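Local coordinates for MdbA (PDB 4Z7X), which is a thiol-disulfide oxidoreductase that probably introduces disulfide bonds into exported proteins, among them components of the sortase-mediated pilus assembly pathway, at residues A56-I61 against T91-P96; Q102-V107 against S144-E149; L124-A129 against A153-V158. All blocks are in the same frame, centred on the assembly; numbering follows the deposited sequence.

From the N terminus, contact 1 comes first: strand 58-63 leads into helix 68-86, and strand 91-96 returns beside it, so residues 56-61 and 91-96 close a beta-alpha-beta loop in the thioredoxin-type sheet. Contact 1 is complete before contact 2 opens at the start of helix 103-118. Contacts 2 and 3 cross, because 124-129 falls between 102-107 and 144-149, and 153-158 follows both. Each uses helix 148-157, contact 2 at its start against helix 103-118 and contact 3 at its end against helix 123-140. L94 and L92 of contact 1 touch L124 of contact 3, joining sheet to helices.

Contact 1. Residues A56-I61 against T91-P96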
loop_
_atom_site.group_PDB
_atom_site.type_symbol
_atom_site.label_atom_id
_atom_site.label_comp_id
_atom_site.label_asym_id
_atom_site.label_seq_id
_atom_site.Cartn_x
_atom_site.Cartn_y
_atom_site.Cartn_z
ATOM N N ALA A 56 -5.050 -18.761 1.114
ATOM C CA ALA A 56 -5.247 -17.322 1.351
ATOM C C ALA A 56 -5.668 -16.499 0.128
ATOM O O ALA A 56 -4.860 -16.197 -0.766
ATOM C CB ALA A 56 -4.068 -16.681 2.014
ATOM N N PRO A 57 -6.949 -16.119 0.101
ATOM C CA PRO A 57 -7.400 -15.395 -1.064
ATOM C C PRO A 57 -6.888 -13.969 -1.079
ATOM O O PRO A 57 -6.565 -13.403 -0.035
ATOM C CB PRO A 57 -8.923 -15.351 -0.870
ATOM C CG PRO A 57 -9.237 -16.321 0.149
ATOM C CD PRO A 57 -8.070 -16.292 1.055
ATOM N N VAL A 58 -6.864 -13.394 -2.255
ATOM C CA VAL A 58 -6.328 -12.071 -2.475
ATOM C C VAL A 58 -7.268 -10.961 -2.058
ATOM O O VAL A 58 -8.389 -10.863 -2.568
ATOM C CB VAL A 58 -5.874 -11.889 -3.944
ATOM C CG1 VAL A 58 -5.300 -10.500 -4.133
ATOM C CG2 VAL A 58 -4.819 -12.934 -4.291
ATOM N N LEU A 59 -6.754 -10.064 -1.207
ATOM C CA LEU A 59 -7.425 -8.788 -0.883
ATOM C C LEU A 59 -6.605 -7.665 -1.530
ATOM O O LEU A 59 -5.450 -7.419 -1.130
ATOM C CB LEU A 59 -7.488 -8.556 0.618
ATOM C CG LEU A 59 -8.197 -7.303 1.093
ATOM C CD1 LEU A 59 -9.702 -7.396 0.872
ATOM C CD2 LEU A 59 -7.854 -7.085 2.569
ATOM N N ASP A 60 -7.190 -7.033 -2.550
ATOM C CA ASP A 60 -6.524 -5.976 -3.307
ATOM C C ASP A 60 -7.028 -4.649 -2.761
ATOM O O ASP A 60 -8.252 -4.436 -2.695
ATOM C CB ASP A 60 -6.973 -6.027 -4.784
ATOM C CG ASP A 60 -6.365 -7.149 -5.567
ATOM O OD1 ASP A 60 -5.140 -7.187 -5.639
ATOM O OD2 ASP A 60 -7.119 -7.998 -6.148
ATOM N N ILE A 61 -6.124 -3.750 -2.427
ATOM C CA ILE A 61 -6.453 -2.405 -2.021
ATOM C C ILE A 61 -5.753 -1.387 -2.947
ATOM O O ILE A 61 -4.542 -1.319 -2.986
ATOM C CB ILE A 61 -6.063 -2.107 -0.553
ATOM C CG1 ILE A 61 -6.714 -3.168 0.395
ATOM C CG2 ILE A 61 -6.521 -0.714 -0.179
ATOM C CD1 ILE A 61 -6.309 -3.065 1.835
ATOM N N THR A 91 -3.964 -13.005 1.229
ATOM C CA THR A 91 -2.805 -12.458 0.542
ATOM C C THR A 91 -3.160 -10.978 0.298
ATOM O O THR A 91 -4.163 -10.689 -0.311
ATOM C CB THR A 91 -2.634 -13.152 -0.804
ATOM O OG1 THR A 91 -2.322 -14.528 -0.583
ATOM C CG2 THR A 91 -1.553 -12.494 -1.612
ATOM N N LEU A 92 -2.373 -10.074 0.841
ATOM C CA LEU A 92 -2.624 -8.632 0.716
ATOM C C LEU A 92 -1.868 -8.097 -0.493
ATOM O O LEU A 92 -0.652 -8.281 -0.607
ATOM C CB LEU A 92 -2.198 -7.888 1.985
ATOM C CG LEU A 92 -2.369 -6.371 1.950
ATOM C CD1 LEU A 92 -3.848 -5.999 1.934
ATOM C CD2 LEU A 92 -1.694 -5.685 3.123
ATOM N N ALA A 93 -2.590 -7.396 -1.363
ATOM C CA ALA A 93 -1.953 -6.730 -2.485
ATOM C C ALA A 93 -2.273 -5.243 -2.453
ATOM O O ALA A 93 -3.450 -4.858 -2.456
ATOM C CB ALA A 93 -2.423 -7.339 -3.798
ATOM N N LEU A 94 -1.231 -4.425 -2.366
ATOM C CA LEU A 94 -1.358 -2.970 -2.255
ATOM C C LEU A 94 -1.046 -2.354 -3.596
ATOM O O LEU A 94 -0.005 -2.630 -4.157
ATOM C CB LEU A 94 -0.434 -2.408 -1.184
ATOM C CG LEU A 94 -0.740 -2.862 0.248
ATOM C CD1 LEU A 94 0.258 -2.294 1.239
ATOM C CD2 LEU A 94 -2.131 -2.512 0.665
ATOM N N HIS A 95 -1.990 -1.546 -4.097
ATOM C CA HIS A 95 -1.903 -0.950 -5.440
ATOM C C HIS A 95 -1.889 0.578 -5.324
ATOM O O HIS A 95 -2.933 1.175 -5.100
ATOM C CB HIS A 95 -3.096 -1.337 -6.307
ATOM C CG HIS A 95 -3.279 -2.799 -6.546
ATOM N ND1 HIS A 95 -3.076 -3.390 -7.783
ATOM C CD2 HIS A 95 -3.711 -3.789 -5.721
ATOM C CE1 HIS A 95 -3.372 -4.680 -7.704
ATOM N NE2 HIS A 95 -3.776 -4.945 -6.470
ATOM N N PRO A 96 -0.715 1.212 -5.493
ATOM C CA PRO A 96 -0.614 2.656 -5.317
ATOM C C PRO A 96 -1.023 3.392 -6.581
ATOM O O PRO A 96 -0.816 2.901 -7.673
ATOM C CB PRO A 96 0.880 2.855 -5.059
ATOM C CG PRO A 96 1.515 1.800 -5.904
ATOM C CD PRO A 96 0.589 0.617 -5.809
#
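The CD1 methyl of I61 lies against CD1 of L92, 3.8 Å away, and CB of the same isoleucine meets CD2 of L94. Two residues earlier on its strand, L59 reaches CD1 of L92 with CD2, so these four side chains make one apolar face of the strand pair, where I61 and L92 also pack on I81 of helix 68-86. On the other face V58 sets CG2 near CB of T91, and CG1 lies 4.3 Å from A93 CB.

The two strands run parallel, their axes 4.7 Å apart at closest approach. L59 is gripped through both backbone groups: its N donates to T91 O at 2.8 Å, and its O accepts from A93 N. I61 repeats the pattern with A93 O and H95 N. With helix 68-86 between them in the chain, the strands form a beta-alpha-beta unit of the thioredoxin fold. At the entry, T91 OG1 donates to A56 O at 3.0 Å from above the carbonyl plane.

Toward the other end, H95 NE2 donates to D60 OD1 at 2.8 Å. The oxygen lies near the ring plane, but the nitrogen meets it from above the carboxylate, and the two planes stand 70° apart. CG anti to the carbonyl carbon (chi1 -60°) turns the H95 ring edge across the gap toward strand 58-61, with NE2 at D60. A leucine in its place would probably leave D60 OD1 without this N-H donor and the carboxylate freer to turn. Y62 stacks on the same imidazole.

Contact 2. Residues Q102-V107 against S144-E149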
loop_
_atom_site.group_PDB
_atom_site.type_symbol
_atom_site.label_atom_id
_atom_site.label_comp_id
_atom_site.label_asym_id
_atom_site.label_seq_id
_atom_site.Cartn_x
_atom_site.Cartn_y
_atom_site.Cartn_z
ATOM N N GLN A 102 -1.506 14.984 -6.194
ATOM C CA GLN A 102 -0.775 15.704 -5.150
ATOM C C GLN A 102 0.673 15.259 -5.090
ATOM O O GLN A 102 0.949 14.053 -5.038
ATOM C CB GLN A 102 -1.415 15.457 -3.779
ATOM C CG GLN A 102 -2.787 16.122 -3.647
ATOM C CD GLN A 102 -2.673 17.635 -3.488
ATOM O OE1 GLN A 102 -1.605 18.177 -3.138
ATOM N NE2 GLN A 102 -3.777 18.317 -3.652
ATOM N N GLU A 103 1.596 16.221 -5.045
ATOM C CA GLU A 103 3.003 15.854 -5.009
ATOM C C GLU A 103 3.384 15.078 -3.741
ATOM O O GLU A 103 4.291 14.264 -3.788
ATOM C CB GLU A 103 3.933 17.043 -5.237
ATOM C CG GLU A 103 3.821 17.607 -6.638
ATOM C CD GLU A 103 4.057 16.566 -7.719
ATOM O OE1 GLU A 103 3.120 16.341 -8.497
ATOM O OE2 GLU A 103 5.176 15.979 -7.783
ATOM N N TRP A 104 2.663 15.278 -2.626
ATOM C CA TRP A 104 2.871 14.445 -1.423
ATOM C C TRP A 104 2.899 12.945 -1.772
ATOM O O TRP A 104 3.717 12.214 -1.244
ATOM C CB TRP A 104 1.795 14.708 -0.373
ATOM C CG TRP A 104 1.891 13.846 0.835
ATOM C CD1 TRP A 104 0.943 12.978 1.293
ATOM C CD2 TRP A 104 2.980 13.776 1.770
ATOM N NE1 TRP A 104 1.349 12.383 2.450
ATOM C CE2 TRP A 104 2.599 12.847 2.775
ATOM C CE3 TRP A 104 4.234 14.406 1.870
ATOM C CZ2 TRP A 104 3.431 12.518 3.844
ATOM C CZ3 TRP A 104 5.062 14.069 2.956
ATOM C CH2 TRP A 104 4.654 13.143 3.917
ATOM N N THR A 105 2.032 12.502 -2.682
ATOM C CA THR A 105 2.032 11.118 -3.085
ATOM C C THR A 105 3.369 10.693 -3.672
ATOM O O THR A 105 3.839 9.588 -3.352
ATOM C CB THR A 105 0.868 10.851 -4.056
ATOM O OG1 THR A 105 -0.344 11.195 -3.378
ATOM C CG2 THR A 105 0.844 9.401 -4.542
ATOM N N SER A 106 3.983 11.539 -4.512
ATOM C CA SER A 106 5.297 11.206 -5.040
ATOM C C SER A 106 6.358 11.189 -3.935
ATOM O O SER A 106 7.276 10.388 -3.973
ATOM C CB SER A 106 5.735 12.166 -6.151
ATOM O OG SER A 106 4.926 11.990 -7.319
ATOM N N VAL A 107 6.263 12.118 -2.992
ATOM C CA VAL A 107 7.220 12.150 -1.885
ATOM C C VAL A 107 7.151 10.826 -1.117
ATOM O O VAL A 107 8.185 10.159 -0.893
ATOM C CB VAL A 107 6.980 13.347 -0.977
ATOM C CG1 VAL A 107 7.912 13.315 0.224
ATOM C CG2 VAL A 107 7.181 14.644 -1.761
ATOM N N SER A 144 3.045 20.217 9.293
ATOM C CA SER A 144 4.500 20.412 9.349
ATOM C C SER A 144 5.333 19.142 9.117
ATOM O O SER A 144 6.531 19.235 8.826
ATOM C CB SER A 144 4.928 21.091 10.677
ATOM O OG SER A 144 4.698 20.272 11.815
ATOM N N ASN A 145 4.730 17.979 9.353
ATOM C CA ASN A 145 5.395 16.686 9.158
ATOM C C ASN A 145 5.187 16.106 7.774
ATOM O O ASN A 145 5.690 14.992 7.483
ATOM C CB ASN A 145 4.869 15.665 10.166
ATOM C CG ASN A 145 5.134 16.073 11.569
ATOM O OD1 ASN A 145 6.268 16.426 11.921
ATOM N ND2 ASN A 145 4.094 16.067 12.388
HETATM N N MSE A 146 4.458 16.820 6.918
HETATM C CA MSE A 146 4.246 16.349 5.519
HETATM C C MSE A 146 5.434 16.733 4.656
HETATM O O MSE A 146 5.330 17.541 3.705
HETATM C CB MSE A 146 2.915 16.848 4.991
HETATM C CG MSE A 146 1.808 16.213 5.814
HETATM SE SE MSE A 146 0.073 16.695 5.064
HETATM C CE MSE A 146 0.120 15.593 3.447
ATOM N N THR A 147 6.595 16.198 5.055
ATOM C CA THR A 147 7.867 16.522 4.454
ATOM C C THR A 147 8.730 15.276 4.433
ATOM O O THR A 147 8.396 14.277 5.093
ATOM C CB THR A 147 8.602 17.549 5.332
ATOM O OG1 THR A 147 8.835 16.997 6.626
ATOM C CG2 THR A 147 7.806 18.846 5.474
ATOM N N VAL A 148 9.867 15.346 3.734
ATOM C CA VAL A 148 10.868 14.287 3.819
ATOM C C VAL A 148 11.294 14.039 5.287
ATOM O O VAL A 148 11.391 12.901 5.738
ATOM C CB VAL A 148 12.110 14.587 2.941
ATOM C CG1 VAL A 148 13.190 13.552 3.169
ATOM C CG2 VAL A 148 11.680 14.599 1.503
ATOM N N GLU A 149 11.499 15.119 6.038
ATOM C CA GLU A 149 11.947 15.008 7.413
ATOM C C GLU A 149 10.897 14.294 8.268
ATOM O O GLU A 149 11.241 13.485 9.105
ATOM C CB GLU A 149 12.252 16.408 7.957
ATOM C CG GLU A 149 13.462 17.045 7.264
ATOM C CD GLU A 149 13.296 17.452 5.780
ATOM O OE1 GLU A 149 12.193 17.917 5.372
ATOM O OE2 GLU A 149 14.306 17.334 5.009
#
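W104 presents one face of its indole to the selenomethionine M146, and the two side chains cross at about a right angle. The terminal methyl does the touching: CE of M146 stands 3.5 Å from the centroid of the five-membered ring, only 8° off the ring normal, a CH-pi contact over the face. Its closest ring atom is CD1 of W104, at 3.5 Å, with NE1 almost as near. The selenium follows on nearly the same line but farther out, 5.2 Å from that centroid, so this is a Met-aromatic contact in which the methyl comes between selenium and ring. The bend at chi3 (72°) turns CE back from the selenium toward the indole.

The six-membered half of the indole extends toward the backbone at M146 and T147. M146 is the centre of an inverse gamma turn, and the chain passes through it just before helix 148-157 begins. T147 takes the N-cap position there, its OG1 accepting from G150 N, while its side chain starts away from the tryptophan.

One helical turn after W104, V107 makes the second, smaller meeting. Its CG1 approaches CG2 of V148 at 4.2 Å, and these side chains also cross nearly perpendicularly. No hydrogen bond links the two segments; the indole against the turn and the paired valine methyls join them.

The contact thus sets the first turn of helix 103-118 against the beginning of helix 148-157. I133 of helix 123-140 touches both W104 and M146, L151 packs on W104 and V107, and V172 of helix 168-174 lies against both valines.

Contact 3. Residues L124-A129 against A153-V158; sequences LSFHNA and AAAAKV
V158 packs against helix 123-140 with CB 3.8 Å from CB of S125. From there its two methyls part: CG1 goes to S125 O, at 3.7 Å, and on to the A129 methyl, whereas CG2 lies near the backbone N of F126, at the edge of that residue's ring. The branch is set by chi1 (-52°), which places CG1 opposite the carbonyl carbon and CG2 between the two backbone arms; CG1 bridges S125 and A129, a turn apart, while CG2 takes F126.

V158 is the first residue to leave helical geometry at the end of helix 148-157. The helix axes are 9.1 Å apart at closest approach and their directions differ by 132°; the two belong to what is probably the helical insertion of a DsbA-like thioredoxin fold. Alanines face each other where the helices cross: A129 CB meets A154 CB at 4.0 Å, methyl against methyl.

F126 adds its aromatic ring. With CG anti to the backbone nitrogen (chi1 -175°), the ring extends toward the other helix, and its CE1 comes within 3.9 Å of A155 CB. The backbone N of A155 lies at the ring's edge, near its plane. Beyond this pair, F126 packs on A111, M112 and V115 of helix 103-118.

At the solvent-facing margin, K157 in one of its two modelled conformers passes CE alongside A129 CB. In that copy the chain bends at chi3, and NZ donates to a water 2.6 Å away that in turn donates to A129 O; the same ammonium then forms a salt bridge with E132, one turn further along helix 123-140.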
loop_
_atom_site.group_PDB
_atom_site.type_symbol
_atom_site.label_atom_id
_atom_site.label_comp_id
_atom_site.label_asym_id
_atom_site.label_seq_id
_atom_site.Cartn_x
_atom_site.Cartn_y
_atom_site.Cartn_z
ATOM N N LEU A 124 5.276 -2.682 5.621
ATOM C CA LEU A 124 3.854 -2.523 5.952
ATOM C C LEU A 124 3.640 -1.525 7.103
ATOM O O LEU A 124 2.696 -0.724 7.084
ATOM C CB LEU A 124 3.205 -3.893 6.181
ATOM C CG LEU A 124 1.693 -3.911 6.241
ATOM C CD1 LEU A 124 1.069 -3.300 5.003
ATOM C CD2 LEU A 124 1.198 -5.335 6.451
ATOM N N SER A 125 4.541 -1.516 8.075
ATOM C CA SER A 125 4.480 -0.566 9.177
ATOM C C SER A 125 4.727 0.849 8.686
ATOM O O SER A 125 4.109 1.822 9.142
ATOM C CB SER A 125 5.514 -0.924 10.223
ATOM O OG SER A 125 5.145 -2.106 10.849
ATOM N N PHE A 126 5.626 0.977 7.714
ATOM C CA PHE A 126 5.912 2.316 7.148
ATOM C C PHE A 126 4.716 2.832 6.360
ATOM O O PHE A 126 4.381 4.014 6.397
ATOM C CB PHE A 126 7.173 2.285 6.303
ATOM C CG PHE A 126 7.578 3.637 5.809
ATOM C CD1 PHE A 126 8.010 4.629 6.698
ATOM C CD2 PHE A 126 7.558 3.928 4.476
ATOM C CE1 PHE A 126 8.389 5.869 6.239
ATOM C CE2 PHE A 126 7.943 5.198 4.000
ATOM C CZ PHE A 126 8.327 6.172 4.892
ATOM N N HIS A 127 4.079 1.937 5.627
ATOM C CA HIS A 127 2.843 2.281 4.925
ATOM C C HIS A 127 1.832 2.884 5.878
ATOM O O HIS A 127 1.254 3.938 5.633
ATOM C CB HIS A 127 2.274 1.000 4.292
ATOM C CG HIS A 127 0.976 1.172 3.582
ATOM N ND1 HIS A 127 0.881 1.735 2.336
ATOM C CD2 HIS A 127 -0.274 0.795 3.926
ATOM C CE1 HIS A 127 -0.375 1.719 1.953
ATOM N NE2 HIS A 127 -1.097 1.137 2.899
ATOM N N ASN A 128 1.615 2.185 6.978
ATOM C CA ASN A 128 0.735 2.704 8.020
ATOM C C ASN A 128 1.190 4.049 8.555
ATOM O O ASN A 128 0.358 4.961 8.797
ATOM C CB ASN A 128 0.624 1.712 9.173
ATOM C CG ASN A 128 -0.237 2.248 10.285
ATOM O OD1 ASN A 128 -1.470 2.271 10.163
ATOM N ND2 ASN A 128 0.378 2.709 11.357
ATOM N N ALA A 129 2.486 4.163 8.831
ATOM C CA ALA A 129 2.984 5.379 9.416
ATOM C C ALA A 129 2.835 6.579 8.494
ATOM O O ALA A 129 2.580 7.698 8.961
ATOM C CB ALA A 129 4.419 5.189 9.888
ATOM N N ALA A 153 11.181 10.719 10.223
ATOM C CA ALA A 153 10.704 10.510 11.592
ATOM C C ALA A 153 9.735 9.339 11.679
ATOM O O ALA A 153 9.813 8.542 12.606
ATOM C CB ALA A 153 10.123 11.775 12.157
ATOM N N ALA A 154 8.859 9.179 10.689
ATOM C CA ALA A 154 7.958 8.046 10.665
ATOM C C ALA A 154 8.734 6.737 10.504
ATOM O O ALA A 154 8.395 5.718 11.093
ATOM C CB ALA A 154 6.966 8.191 9.541
ATOM N N ALA A 155 9.762 6.757 9.669
ATOM C CA ALA A 155 10.590 5.606 9.503
ATOM C C ALA A 155 11.288 5.228 10.820
ATOM O O ALA A 155 11.327 4.052 11.174
ATOM C CB ALA A 155 11.592 5.875 8.427
ATOM N N ALA A 156 11.738 6.214 11.590
ATOM C CA ALA A 156 12.349 5.922 12.877
ATOM C C ALA A 156 11.315 5.314 13.824
ATOM O O ALA A 156 11.639 4.392 14.565
ATOM C CB ALA A 156 12.936 7.182 13.482
ATOM N N LYS A 157 10.096 5.843 13.791
ATOM C CA LYS A 157 9.005 5.350 14.655
ATOM C C LYS A 157 8.783 3.842 14.447
ATOM O O LYS A 157 8.462 3.127 15.394
ATOM C CB LYS A 157 7.700 6.126 14.415
ATOM C CG LYS A 157 6.516 5.659 15.266
ATOM C CD LYS A 157 5.245 6.499 15.063
ATOM C CE LYS A 157 4.630 6.321 13.678
ATOM N NZ LYS A 157 3.174 6.687 13.565
ATOM N N VAL A 158 8.927 3.371 13.207
ATOM C CA VAL A 158 8.748 1.953 12.905
ATOM C C VAL A 158 10.056 1.210 12.734
ATOM O O VAL A 158 10.073 0.114 12.292
ATOM C CB VAL A 158 7.801 1.726 11.694
ATOM C CG1 VAL A 158 6.490 2.484 11.912
ATOM C CG2 VAL A 158 8.440 2.102 10.367
HETATM O O HOH W 1 3.485 8.358 11.631
#